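2-dehydropantoate 2-reductase (Porphyromonas gingivalis, PDB 2QYT) probably catalyses the NADPH-dependent reduction of 2-dehydropantoate (ketopantoate) to (R)-pantoate, a step in pantothenate biosynthesis. Local coordinates at residues Ala12-Gly17 with Ser41-Gly46; Ala209-Tyr214 with Lys305-Glu310. One frame throughout, in Å; residues are numbered along the deposited sequence.

Contact 1 (Ala12-Gly17 with Ser41-Gly46); sequences AVFGLG and SWIARG. With SO4 (sulfate ion), chain C; EDO (1,2-ethanediol), chain G; SO4 (sulfate ion), chain E.
Ala-12 lies beside Ser-41 within the parallel pairing of strands 9-14 and 38-43, its CA touching the Ser-41 carbonyl. Val-13 uses both backbone polar groups across the gap: its N donates to Ser-41 O (2.8 Å), and its O accepts from Ile-43 N (2.8 Å). The Val-13 side chain runs alongside the Trp-42 indole, Val-13 CG2 lying 4.0 Å from Trp-42 CD1. On the other face of the sheet Phe-14, its CG anti to the backbone N (chi1 -173°), brings CD1 to within 3.8 Å of Ile-43 CG2; its CE1 meets the Arg-45 guanidinium at the edge, the two planes 65° apart. The Phe-14 ring also meets that of Phe-89. Gly-15 N closes the ladder on Ile-43 O (3.3 Å); at the Gly-15 backbone angles a CB would press against the carbonyl O of Phe-14. Leu-16 crosses the indole at about a right angle: CD2 lies over one face of the five-membered ring in a CH-pi contact, 3.8 Å from the centroid, while CD1 reaches Trp-42 CE3 and the Ala-44 methyl. One sulfate bridges the two loops, its O1 taking the N-H of Leu-16 (2.7 Å) and its O3 that of Arg-45 (2.7 Å). Gly-17, at the N-cap of helix 18-33, donates to an ethanediol oxygen and weakly to a second sulfate. This strand-turn-helix, with Gly-15, Gly-17 and Gly-20 spaced as in a GxGxxG motif, is consistent with the nucleotide-binding turn of a Rossmann fold, here probably for NADPH.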
loop_
_atom_site.group_PDB
_atom_site.type_symbol
_atom_site.label_atom_id
_atom_site.label_comp_id
_atom_site.label_asym_id
_atom_site.label_seq_id
_atom_site.Cartn_x
_atom_site.Cartn_y
_atom_site.Cartn_z
ATOM N N ALA A 12 -7.902 1.192 13.078
ATOM C CA ALA A 12 -8.244 -0.143 12.619
ATOM C C ALA A 12 -7.385 -0.567 11.425
ATOM O O ALA A 12 -7.035 0.259 10.568
ATOM C CB ALA A 12 -9.669 -0.194 12.263
ATOM N N VAL A 13 -7.062 -1.858 11.369
ATOM C CA VAL A 13 -6.356 -2.410 10.238
ATOM C C VAL A 13 -7.279 -3.387 9.550
ATOM O O VAL A 13 -7.628 -4.394 10.132
ATOM C CB VAL A 13 -4.991 -3.065 10.630
ATOM C CG1 VAL A 13 -4.192 -3.409 9.377
ATOM C CG2 VAL A 13 -4.183 -2.094 11.426
ATOM N N PHE A 14 -7.624 -3.086 8.293
ATOM C CA PHE A 14 -8.520 -3.904 7.501
ATOM C C PHE A 14 -7.690 -4.734 6.515
ATOM O O PHE A 14 -7.201 -4.220 5.516
ATOM C CB PHE A 14 -9.515 -2.988 6.750
ATOM C CG PHE A 14 -10.609 -3.742 6.012
ATOM C CD1 PHE A 14 -11.636 -4.360 6.713
ATOM C CD2 PHE A 14 -10.613 -3.810 4.625
ATOM C CE1 PHE A 14 -12.647 -5.027 6.069
ATOM C CE2 PHE A 14 -11.612 -4.506 3.954
ATOM C CZ PHE A 14 -12.644 -5.112 4.686
ATOM N N GLY A 15 -7.545 -6.023 6.812
ATOM C CA GLY A 15 -6.754 -6.964 6.018
ATOM C C GLY A 15 -5.475 -7.136 6.801
ATOM O O GLY A 15 -4.774 -6.159 7.032
ATOM N N LEU A 16 -5.202 -8.331 7.296
ATOM C CA LEU A 16 -3.967 -8.577 8.059
ATOM C C LEU A 16 -2.963 -9.475 7.319
ATOM O O LEU A 16 -2.495 -10.454 7.881
ATOM C CB LEU A 16 -4.228 -9.209 9.446
ATOM C CG LEU A 16 -4.466 -8.483 10.758
ATOM C CD1 LEU A 16 -4.315 -9.484 11.907
ATOM C CD2 LEU A 16 -3.686 -7.191 11.056
ATOM N N GLY A 17 -2.611 -9.139 6.088
ATOM C CA GLY A 17 -1.576 -9.900 5.397
ATOM C C GLY A 17 -0.247 -9.255 5.783
ATOM O O GLY A 17 -0.135 -8.625 6.870
ATOM N N SER A 41 -7.338 -2.084 16.493
ATOM C CA SER A 41 -8.193 -3.204 16.104
ATOM C C SER A 41 -7.773 -3.744 14.768
ATOM O O SER A 41 -7.214 -3.009 13.959
ATOM C CB SER A 41 -9.657 -2.735 16.086
ATOM O OG SER A 41 -9.941 -2.099 17.346
ATOM N N TRP A 42 -8.021 -5.038 14.575
ATOM C CA TRP A 42 -7.666 -5.766 13.370
ATOM C C TRP A 42 -8.857 -6.458 12.800
ATOM O O TRP A 42 -9.647 -7.049 13.534
ATOM C CB TRP A 42 -6.629 -6.846 13.686
ATOM C CG TRP A 42 -5.329 -6.325 14.192
ATOM C CD1 TRP A 42 -4.845 -5.040 14.090
ATOM C CD2 TRP A 42 -4.321 -7.077 14.873
ATOM N NE1 TRP A 42 -3.590 -4.951 14.683
ATOM C CE2 TRP A 42 -3.260 -6.177 15.190
ATOM C CE3 TRP A 42 -4.234 -8.400 15.294
ATOM C CZ2 TRP A 42 -2.112 -6.581 15.883
ATOM C CZ3 TRP A 42 -3.099 -8.795 15.986
ATOM C CH2 TRP A 42 -2.053 -7.895 16.269
ATOM N N ILE A 43 -9.007 -6.394 11.481
ATOM C CA ILE A 43 -10.037 -7.173 10.836
ATOM C C ILE A 43 -9.344 -8.276 10.084
ATOM O O ILE A 43 -8.632 -8.004 9.167
ATOM C CB ILE A 43 -10.909 -6.334 9.884
ATOM C CG1 ILE A 43 -11.487 -5.104 10.628
ATOM C CG2 ILE A 43 -11.967 -7.228 9.131
ATOM C CD1 ILE A 43 -12.496 -5.416 11.823
ATOM N N ALA A 44 -9.576 -9.519 10.471
ATOM C CA ALA A 44 -8.910 -10.657 9.867
ATOM C C ALA A 44 -9.980 -11.687 9.785
ATOM O O ALA A 44 -11.011 -11.525 10.421
ATOM C CB ALA A 44 -7.809 -11.154 10.750
ATOM N N ARG A 45 -9.766 -12.751 9.007
ATOM C CA ARG A 45 -10.791 -13.777 8.918
ATOM C C ARG A 45 -10.278 -15.179 8.878
ATOM O O ARG A 45 -9.054 -15.420 8.783
ATOM C CB ARG A 45 -11.722 -13.505 7.738
ATOM C CG ARG A 45 -11.056 -13.108 6.421
ATOM C CD ARG A 45 -12.107 -12.351 5.594
ATOM N NE ARG A 45 -11.837 -10.906 5.537
ATOM C CZ ARG A 45 -12.518 -9.926 6.154
ATOM N NH1 ARG A 45 -13.596 -10.181 6.925
ATOM N NH2 ARG A 45 -12.131 -8.659 5.959
ATOM N N GLY A 46 -11.225 -16.110 9.002
ATOM C CA GLY A 46 -10.960 -17.549 8.898
ATOM C C GLY A 46 -9.920 -18.107 9.854
ATOM O O GLY A 46 -9.921 -17.783 11.054
HETATM S S SO4 C . -6.973 -11.670 6.605
HETATM O O1 SO4 C . -6.211 -10.787 7.464
HETATM O O2 SO4 C . -6.011 -12.234 5.653
HETATM O O3 SO4 C . -7.588 -12.761 7.356
HETATM O O4 SO4 C . -7.976 -10.844 5.903
HETATM C C1 EDO G . -1.546 -6.493 3.272
HETATM O O1 EDO G . -2.288 -6.785 4.458
HETATM C C2 EDO G . -1.032 -7.764 2.593
HETATM O O2 EDO G . 0.238 -7.459 2.032
HETATM S S SO4 E . -5.105 -9.652 2.853
HETATM O O1 SO4 E . -4.891 -10.913 3.548
HETATM O O2 SO4 E . -4.137 -9.503 1.754
HETATM O O3 SO4 E . -6.494 -9.646 2.393
HETATM O O4 SO4 E . -4.915 -8.528 3.761
#

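Contact 2 (Ala209-Tyr214 with Lys305-Glu310); sequences ATATAY and KRMYRE. With SO4 (sulfate ion), chain D.
A chi1 of 167° swings the Tyr-214 ring from helix 194-215 toward helix 302-309, while bends at chi2 and chi3 carry the end of Arg-306 to the phenol. There Arg-306 NH1 donates to Tyr-214 OH (2.9 Å, N-H...O angle 148°), a bond that links the phenol end to helix 302-309. The hydroxyl lies at the edge of the guanidinium, in its plane. Nearer the backbone, selenomethionine Met-307 crosses Tyr-214 at about a right angle. Its SE stands over one face of the ring, 4.5 Å from the centroid, in a Met-aromatic contact. The rest of the chain packs against the root of the same ring: Met-307 CG lies 3.3 Å and Met-307 CE 3.4 Å from Tyr-214 CB. Met-307 CE also packs on Ala-211, 3.4 Å from Ala-211 CA. Thr-210 adds its hydroxyl oxygen to this apolar patch, Thr-210 OG1 lying 3.4 Å from Met-307 CG; buried here, OG1 has no hydrogen-bonding partner in the model. Leu-233 of helix 227-244 touches Thr-210, Ala-211 and Met-307, so a third helix joins the cluster. The axes of the helical segments 209-214 and 305-309 come within 10.1 Å at 60°, with Met-307 and Tyr-214 making up most of the interface. This Met-aromatic helix-helix contact lies in the helical C-terminal domain of the ketopantoate reductase family, related to the C-terminal domain of 6-phosphogluconate dehydrogenase.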
loop_
_atom_site.group_PDB
_atom_site.type_symbol
_atom_site.label_atom_id
_atom_site.label_comp_id
_atom_site.label_asym_id
_atom_site.label_seq_id
_atom_site.Cartn_x
_atom_site.Cartn_y
_atom_site.Cartn_z
ATOM N N ALA A 209 6.919 -5.752 -12.919
ATOM C CA ALA A 209 5.928 -6.824 -13.025
ATOM C C ALA A 209 5.683 -7.197 -14.484
ATOM O O ALA A 209 5.825 -8.360 -14.852
ATOM C CB ALA A 209 4.623 -6.461 -12.314
ATOM N N THR A 210 5.355 -6.227 -15.332
ATOM C CA THR A 210 5.064 -6.585 -16.727
ATOM C C THR A 210 6.269 -7.209 -17.456
ATOM O O THR A 210 6.120 -8.235 -18.105
ATOM C CB THR A 210 4.298 -5.483 -17.567
ATOM O OG1 THR A 210 4.878 -5.358 -18.880
ATOM C CG2 THR A 210 4.282 -4.145 -16.885
ATOM N N ALA A 211 7.447 -6.607 -17.300
ATOM C CA ALA A 211 8.685 -7.082 -17.942
ATOM C C ALA A 211 9.118 -8.491 -17.530
ATOM O O ALA A 211 9.430 -9.306 -18.400
ATOM C CB ALA A 211 9.831 -6.077 -17.747
ATOM N N THR A 212 9.146 -8.776 -16.218
ATOM C CA THR A 212 9.480 -10.135 -15.733
ATOM C C THR A 212 8.376 -11.157 -16.027
ATOM O O THR A 212 8.640 -12.349 -16.050
ATOM C CB THR A 212 9.870 -10.212 -14.210
ATOM O OG1 THR A 212 8.713 -10.073 -13.376
ATOM C CG2 THR A 212 10.929 -9.190 -13.843
ATOM N N ALA A 213 7.148 -10.685 -16.240
ATOM C CA ALA A 213 6.022 -11.570 -16.541
ATOM C C ALA A 213 5.944 -11.939 -18.024
ATOM O O ALA A 213 5.601 -13.073 -18.372
ATOM C CB ALA A 213 4.707 -10.959 -16.063
ATOM N N TYR A 214 6.251 -10.985 -18.896
ATOM C CA TYR A 214 6.312 -11.264 -20.320
ATOM C C TYR A 214 7.583 -12.048 -20.648
ATOM O O TYR A 214 7.519 -13.070 -21.338
ATOM C CB TYR A 214 6.203 -9.965 -21.128
ATOM C CG TYR A 214 6.560 -10.043 -22.617
ATOM C CD1 TYR A 214 7.883 -10.222 -23.032
ATOM C CD2 TYR A 214 5.583 -9.881 -23.603
ATOM C CE1 TYR A 214 8.222 -10.275 -24.385
ATOM C CE2 TYR A 214 5.913 -9.932 -24.963
ATOM C CZ TYR A 214 7.239 -10.129 -25.340
ATOM O OH TYR A 214 7.600 -10.185 -26.667
ATOM N N LYS A 305 1.485 -2.332 -24.872
ATOM C CA LYS A 305 0.388 -2.972 -25.612
ATOM C C LYS A 305 0.768 -4.350 -26.156
ATOM O O LYS A 305 -0.027 -5.278 -26.085
ATOM C CB LYS A 305 -0.130 -2.068 -26.730
ATOM C CG LYS A 305 -0.804 -0.793 -26.240
ATOM C CD LYS A 305 -1.756 -0.226 -27.285
ATOM C CE LYS A 305 -1.067 0.693 -28.290
ATOM N NZ LYS A 305 -0.281 -0.030 -29.332
ATOM N N ARG A 306 1.983 -4.473 -26.688
ATOM C CA ARG A 306 2.534 -5.764 -27.114
ATOM C C ARG A 306 2.580 -6.710 -25.911
ATOM O O ARG A 306 2.167 -7.860 -26.008
ATOM C CB ARG A 306 3.945 -5.589 -27.713
ATOM C CG ARG A 306 4.443 -6.767 -28.556
ATOM C CD ARG A 306 5.860 -7.247 -28.157
ATOM N NE ARG A 306 6.968 -6.458 -28.722
ATOM C CZ ARG A 306 8.268 -6.763 -28.603
ATOM N NH1 ARG A 306 8.663 -7.850 -27.943
ATOM N NH2 ARG A 306 9.190 -5.974 -29.148
HETATM N N MSE A 307 3.060 -6.198 -24.781
HETATM C CA MSE A 307 3.255 -6.977 -23.548
HETATM C C MSE A 307 1.933 -7.439 -22.898
HETATM O O MSE A 307 1.788 -8.611 -22.528
HETATM C CB MSE A 307 4.104 -6.159 -22.554
HETATM C CG MSE A 307 5.289 -6.898 -21.916
HETATM SE SE MSE A 307 7.021 -5.982 -22.156
HETATM C CE MSE A 307 8.237 -7.206 -21.292
ATOM N N TYR A 308 0.978 -6.516 -22.768
ATOM C CA TYR A 308 -0.331 -6.800 -22.170
ATOM C C TYR A 308 -1.100 -7.829 -22.987
ATOM O O TYR A 308 -1.392 -8.925 -22.508
ATOM C CB TYR A 308 -1.161 -5.507 -22.025
ATOM C CG TYR A 308 -2.588 -5.737 -21.567
ATOM C CD1 TYR A 308 -2.885 -5.916 -20.214
ATOM C CD2 TYR A 308 -3.644 -5.786 -22.485
ATOM C CE1 TYR A 308 -4.185 -6.144 -19.790
ATOM C CE2 TYR A 308 -4.952 -6.010 -22.064
ATOM C CZ TYR A 308 -5.213 -6.184 -20.714
ATOM O OH TYR A 308 -6.500 -6.402 -20.280
ATOM N N ARG A 309 -1.399 -7.450 -24.229
ATOM C CA ARG A 309 -2.191 -8.240 -25.162
ATOM C C ARG A 309 -1.641 -9.655 -25.368
ATOM O O ARG A 309 -2.401 -10.630 -25.329
ATOM C CB ARG A 309 -2.283 -7.492 -26.503
ATOM C CG ARG A 309 -3.110 -8.169 -27.595
ATOM C CD ARG A 309 -3.477 -7.173 -28.690
ATOM N NE ARG A 309 -4.404 -7.739 -29.672
ATOM C CZ ARG A 309 -5.249 -7.026 -30.415
ATOM N NH1 ARG A 309 -5.308 -5.704 -30.295
ATOM N NH2 ARG A 309 -6.047 -7.639 -31.281
ATOM N N GLU A 310 -0.324 -9.757 -25.562
ATOM C CA GLU A 310 0.305 -11.009 -26.003
ATOM C C GLU A 310 0.803 -11.941 -24.875
ATOM O O GLU A 310 1.524 -12.922 -25.135
ATOM C CB GLU A 310 1.378 -10.731 -27.067
ATOM C CG GLU A 310 0.788 -10.270 -28.416
ATOM C CD GLU A 310 1.791 -9.551 -29.318
ATOM O OE1 GLU A 310 1.355 -8.986 -30.350
ATOM O OE2 GLU A 310 3.007 -9.546 -29.002
HETATM S S SO4 D . -7.068 -6.087 -17.146
HETATM O O1 SO4 D . -6.033 -5.217 -17.698
HETATM O O2 SO4 D . -6.704 -7.502 -17.300
HETATM O O3 SO4 D . -7.243 -5.771 -15.715
HETATM O O4 SO4 D . -8.290 -5.842 -17.908
#

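Overall arrangement
Both segments of contact 1 precede those of contact 2 in the chain, and the two share no helix or strand. Their centres are 33 Å apart and their nearest atoms about 19 Å apart, without touching. The 12-17/41-46 pair lies in the five-stranded parallel sheet of the N-terminal Rossmann-type domain, joining its central strand 9-14 to the adjacent strand 38-43. The 209-214/305-310 pair belongs to the helical C-terminal domain, bringing its first helix, 194-215, against its last, 302-309. The pairs thus mark the two-domain build of a ketopantoate reductase, in which, as in relatives, a nucleotide-binding domain and a helical domain together probably form the active site between them.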